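Local atomic coordinates of uncharacterized protein (Staphylococcus aureus subsp. aureus, PDB entry 4H0A), a protein that is of unknown function but belongs to the CAP family of cysteine-rich secretory proteins, joining a CAP domain to a CAP-associated N-terminal region. Residues 50-53 against 54-58; 199-202 against 203-207. All coordinates share one frame; numbering follows the deposited sequence. Where two conformers were deposited one is given.

Contact 1 of 2, residues 50-53 against 54-58; sequences KVLT and SKFGQ
The short helix 50-56 of the CAP-associated N-terminal region ends here: on its last turn Phe56 N bonds to Leu52 O at 2.7 Å, almost straight at 175°, and Gly57, with a positive phi of 85°, is the first residue to leave helical angles. Gly57 N still reaches Thr53 O at 2.8 Å, but the bond is bent and weak. Glycine suits this place because a CB at such backbone angles would jam against the carbonyl oxygen of Phe56. As the chain turns off, Thr53 CA approaches Gly57 O in a C-H...O contact. Gln58, bent at chi2, folds back over the helix end and crosses Thr53 at a slant.

Leu52, buried and touching Trp44, and Phe56 lie on the same side of the helix; Leu52 CB touches Phe56 CD2 at 4.1 Å, and the Phe56 ring also meets Trp44 and Tyr81. One ring face carries Lys55 CG, offset toward the rim.

Nearer the start of the helix, Lys50 O is gripped twice by one residue. With chi1 at -67°, the serine hydroxyl of Ser54 lies beside its own backbone N, near enough to share that acceptor. Ser54 N gives Lys50 O the ordinary helical bond, and Ser54 OG, 3.1 Å from Lys50 O, comes in from the opposite face of the carbonyl plane.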
loop_
_atom_site.group_PDB
_atom_site.type_symbol
_atom_site.label_atom_id
_atom_site.label_comp_id
_atom_site.label_asym_id
_atom_site.label_seq_id
_atom_site.Cartn_x
_atom_site.Cartn_y
_atom_site.Cartn_z
ATOM N N LYS A 50 -2.215 22.115 -5.552
ATOM C CA LYS A 50 -3.125 22.866 -6.440
ATOM C C LYS A 50 -2.950 22.485 -7.928
ATOM O O LYS A 50 -3.892 22.639 -8.702
ATOM C CB LYS A 50 -2.917 24.378 -6.282
ATOM C CG LYS A 50 -3.433 24.953 -4.962
ATOM C CD LYS A 50 -2.988 26.418 -4.787
ATOM C CE LYS A 50 -2.522 26.759 -3.397
ATOM N NZ LYS A 50 -1.699 27.998 -3.379
ATOM N N VAL A 51 -1.765 21.974 -8.319
ATOM C CA VAL A 51 -1.500 21.532 -9.689
ATOM C C VAL A 51 -2.427 20.356 -10.063
ATOM O O VAL A 51 -2.914 20.312 -11.192
ATOM C CB VAL A 51 -0.002 21.162 -9.882
ATOM C CG1 VAL A 51 0.236 20.478 -11.228
ATOM C CG2 VAL A 51 0.876 22.400 -9.746
ATOM N N LEU A 52 -2.675 19.419 -9.138
ATOM C CA LEU A 52 -3.559 18.276 -9.415
ATOM C C LEU A 52 -5.018 18.667 -9.310
ATOM O O LEU A 52 -5.832 18.184 -10.098
ATOM C CB LEU A 52 -3.288 17.115 -8.459
ATOM C CG LEU A 52 -1.862 16.600 -8.388
ATOM C CD1 LEU A 52 -1.816 15.356 -7.542
ATOM C CD2 LEU A 52 -1.290 16.296 -9.785
ATOM N N THR A 53 -5.368 19.518 -8.334
ATOM C CA THR A 53 -6.745 19.982 -8.187
ATOM C C THR A 53 -7.174 20.681 -9.489
ATOM O O THR A 53 -8.296 20.477 -9.931
ATOM C CB THR A 53 -6.891 20.867 -6.943
ATOM O OG1 THR A 53 -6.709 20.025 -5.802
ATOM C CG2 THR A 53 -8.251 21.556 -6.865
ATOM N N SER A 54 -6.270 21.437 -10.128
ATOM C CA SER A 54 -6.559 22.085 -11.411
ATOM C C SER A 54 -6.752 21.059 -12.539
ATOM O O SER A 54 -7.684 21.192 -13.327
ATOM C CB SER A 54 -5.433 23.044 -11.790
ATOM O OG SER A 54 -5.396 24.141 -10.891
ATOM N N LYS A 55 -5.884 20.039 -12.608
ATOM C CA LYS A 55 -5.942 19.003 -13.642
ATOM C C LYS A 55 -7.158 18.064 -13.479
ATOM O O LYS A 55 -7.862 17.817 -14.458
ATOM C CB LYS A 55 -4.644 18.167 -13.615
ATOM C CG LYS A 55 -4.483 17.168 -14.768
ATOM C CD LYS A 55 -3.292 16.215 -14.557
ATOM C CE LYS A 55 -2.013 16.683 -15.216
ATOM N NZ LYS A 55 -1.966 16.341 -16.665
ATOM N N PHE A 56 -7.376 17.518 -12.271
ATOM C CA PHE A 56 -8.427 16.524 -12.014
ATOM C C PHE A 56 -9.668 17.029 -11.304
ATOM O O PHE A 56 -10.613 16.257 -11.132
ATOM C CB PHE A 56 -7.852 15.419 -11.120
ATOM C CG PHE A 56 -6.604 14.762 -11.644
ATOM C CD1 PHE A 56 -6.551 14.269 -12.942
ATOM C CD2 PHE A 56 -5.518 14.543 -10.814
ATOM C CE1 PHE A 56 -5.418 13.606 -13.410
ATOM C CE2 PHE A 56 -4.385 13.885 -11.285
ATOM C CZ PHE A 56 -4.337 13.428 -12.584
ATOM N N GLY A 57 -9.667 18.268 -10.853
ATOM C CA GLY A 57 -10.766 18.758 -10.044
ATOM C C GLY A 57 -10.489 18.361 -8.604
ATOM O O GLY A 57 -9.408 17.862 -8.275
ATOM N N GLN A 58 -11.477 18.507 -7.753
ATOM C CA GLN A 58 -11.308 18.249 -6.332
ATOM C C GLN A 58 -11.090 16.763 -6.026
ATOM O O GLN A 58 -11.688 15.899 -6.662
ATOM C CB GLN A 58 -12.538 18.762 -5.577
ATOM C CG GLN A 58 -12.748 20.286 -5.717
ATOM C CD GLN A 58 -11.713 21.102 -4.969
ATOM O OE1 GLN A 58 -11.445 20.863 -3.795
ATOM N NE2 GLN A 58 -11.133 22.112 -5.608
#

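Contact 2 of 2, residues 199-202 against 203-207; sequences VEQN and PNQLI. With EDO (1,2-ethanediol), chain D.
From Glu200 to Leu206 the backbone winds into a helix through successive bonds four residues apart: a weak one from Asn204 N to Glu200 O, then Gln205 N to Gln201 O at 2.9 Å and Leu206 N to Asn202 O at 3.1 Å. Pro203 has no N-H to give, but a proline is well tolerated in a first turn, where N-H groups as a rule lack a helical acceptor; its CD lies 3.4 Å from Val199 O.

Asn204 carries the polar side of the contact. Its ND2 donates to Glu200 O at 2.8 Å, the acceptor lying in the plane of the amide. That carbonyl, which takes only a weak bond from Asn204 N, thus has a second and better donor. The turn belongs to the start of helix 201-219, which lies between strand 61-65 and strand 306-312, its side chains touching both.

The same asparagine amide clasps a 1,2-ethanediol, probably from the crystallisation liquor: ND2 donates to its O1 and OD1 accepts from its O2, while Arg61 also bonds to OD1. Gln201, its CG anti to the backbone N (chi1 -169°), extends to Arg66 N through OE1. Gln205, in one of its two conformers, bends at chi2 instead and reaches Tyr316 OH through NE2. In that conformer the methylenes meet, Gln201 CG 3.9 Å from Gln205 CG.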
loop_
_atom_site.group_PDB
_atom_site.type_symbol
_atom_site.label_atom_id
_atom_site.label_comp_id
_atom_site.label_asym_id
_atom_site.label_seq_id
_atom_site.Cartn_x
_atom_site.Cartn_y
_atom_site.Cartn_z
ATOM N N VAL A 199 -7.330 11.214 14.702
ATOM C CA VAL A 199 -8.572 10.426 14.710
ATOM C C VAL A 199 -8.982 9.969 13.279
ATOM O O VAL A 199 -9.597 8.909 13.137
ATOM C CB VAL A 199 -9.730 11.219 15.407
ATOM C CG1 VAL A 199 -10.161 12.443 14.591
ATOM C CG2 VAL A 199 -10.928 10.317 15.697
ATOM N N GLU A 200 -8.646 10.753 12.235
ATOM C CA GLU A 200 -8.999 10.413 10.851
ATOM C C GLU A 200 -8.176 9.303 10.264
ATOM O O GLU A 200 -8.594 8.745 9.249
ATOM C CB GLU A 200 -8.821 11.622 9.908
ATOM C CG GLU A 200 -9.729 12.804 10.183
ATOM C CD GLU A 200 -9.205 13.826 11.178
ATOM O OE1 GLU A 200 -8.259 13.495 11.932
ATOM O OE2 GLU A 200 -9.765 14.945 11.229
ATOM N N GLN A 201 -6.995 9.003 10.819
ATOM C CA GLN A 201 -6.104 8.037 10.180
ATOM C C GLN A 201 -6.688 6.619 10.088
ATOM O O GLN A 201 -6.865 6.157 8.981
ATOM C CB GLN A 201 -4.732 7.998 10.869
ATOM C CG GLN A 201 -3.715 7.191 10.049
ATOM C CD GLN A 201 -2.303 7.291 10.569
ATOM O OE1 GLN A 201 -1.872 8.325 11.083
ATOM N NE2 GLN A 201 -1.520 6.248 10.379
ATOM N N ASN A 202 -6.951 5.925 11.208
ATOM C CA ASN A 202 -7.462 4.539 11.165
ATOM C C ASN A 202 -8.662 4.350 10.206
ATOM O O ASN A 202 -8.573 3.496 9.328
ATOM C CB ASN A 202 -7.844 4.046 12.567
ATOM C CG ASN A 202 -6.678 3.717 13.473
ATOM O OD1 ASN A 202 -5.541 3.513 13.032
ATOM N ND2 ASN A 202 -6.956 3.626 14.773
ATOM N N PRO A 203 -9.765 5.117 10.284
ATOM C CA PRO A 203 -10.874 4.868 9.335
ATOM C C PRO A 203 -10.481 5.102 7.871
ATOM O O PRO A 203 -11.002 4.423 6.999
ATOM C CB PRO A 203 -11.974 5.850 9.783
ATOM C CG PRO A 203 -11.308 6.821 10.677
ATOM C CD PRO A 203 -10.114 6.160 11.270
ATOM N N ASN A 204 -9.579 6.057 7.590
ATOM C CA ASN A 204 -9.168 6.319 6.202
ATOM C C ASN A 204 -8.186 5.253 5.705
ATOM O O ASN A 204 -8.194 4.960 4.505
ATOM C CB ASN A 204 -8.600 7.715 6.055
ATOM C CG ASN A 204 -9.714 8.705 5.919
ATOM O OD1 ASN A 204 -10.371 8.732 4.881
ATOM N ND2 ASN A 204 -10.055 9.419 6.987
ATOM N N GLN A 205 -7.362 4.653 6.600
ATOM C CA GLN A 205 -6.471 3.562 6.189
ATOM C C GLN A 205 -7.322 2.357 5.824
ATOM O O GLN A 205 -6.977 1.631 4.904
ATOM C CB GLN A 205 -5.453 3.184 7.285
ATOM C CG GLN A 205 -4.418 4.257 7.638
ATOM C CD GLN A 205 -3.642 4.776 6.458
ATOM O OE1 GLN A 205 -3.741 5.950 6.090
ATOM N NE2 GLN A 205 -2.832 3.925 5.857
ATOM N N LEU A 206 -8.445 2.147 6.554
ATOM C CA LEU A 206 -9.353 1.037 6.254
ATOM C C LEU A 206 -9.984 1.243 4.867
ATOM O O LEU A 206 -10.074 0.288 4.096
ATOM C CB LEU A 206 -10.455 0.910 7.334
ATOM C CG LEU A 206 -11.554 -0.130 7.067
ATOM C CD1 LEU A 206 -10.950 -1.535 6.869
ATOM C CD2 LEU A 206 -12.571 -0.140 8.192
ATOM N N ILE A 207 -10.406 2.489 4.539
ATOM C CA ILE A 207 -10.989 2.779 3.221
ATOM C C ILE A 207 -9.923 2.558 2.141
ATOM O O ILE A 207 -10.236 1.990 1.100
ATOM C CB ILE A 207 -11.607 4.208 3.147
ATOM C CG1 ILE A 207 -12.847 4.289 4.062
ATOM C CG2 ILE A 207 -12.011 4.556 1.689
ATOM C CD1 ILE A 207 -13.159 5.688 4.542
HETATM C C1 EDO D . -11.930 12.518 5.643
HETATM O O1 EDO D . -11.685 11.955 6.981
HETATM C C2 EDO D . -11.741 11.553 4.457
HETATM O O2 EDO D . -12.588 10.363 4.502
#

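Overall arrangement
Contacts 1 and 2 come from opposite ends of helices: residues 54-58 close the helix 50-56, whereas residues 199-202 lead into the helix 201-219. Their centres are 23 Å apart and they do not touch. Contact 1 is a surface contact, with Leu52 and Phe56 turned to aromatic neighbours and a glycine marking the stop. Contact 2 is partly buried; Gln201, Gln205 and Asn204 bond to neighbouring parts of the chain, Asn204 through Arg61, while Asn204 also bonds within its own turn. In both, a side chain adds a second bond to a carbonyl four residues back, a serine hydroxyl in contact 1 and an asparagine amide in contact 2.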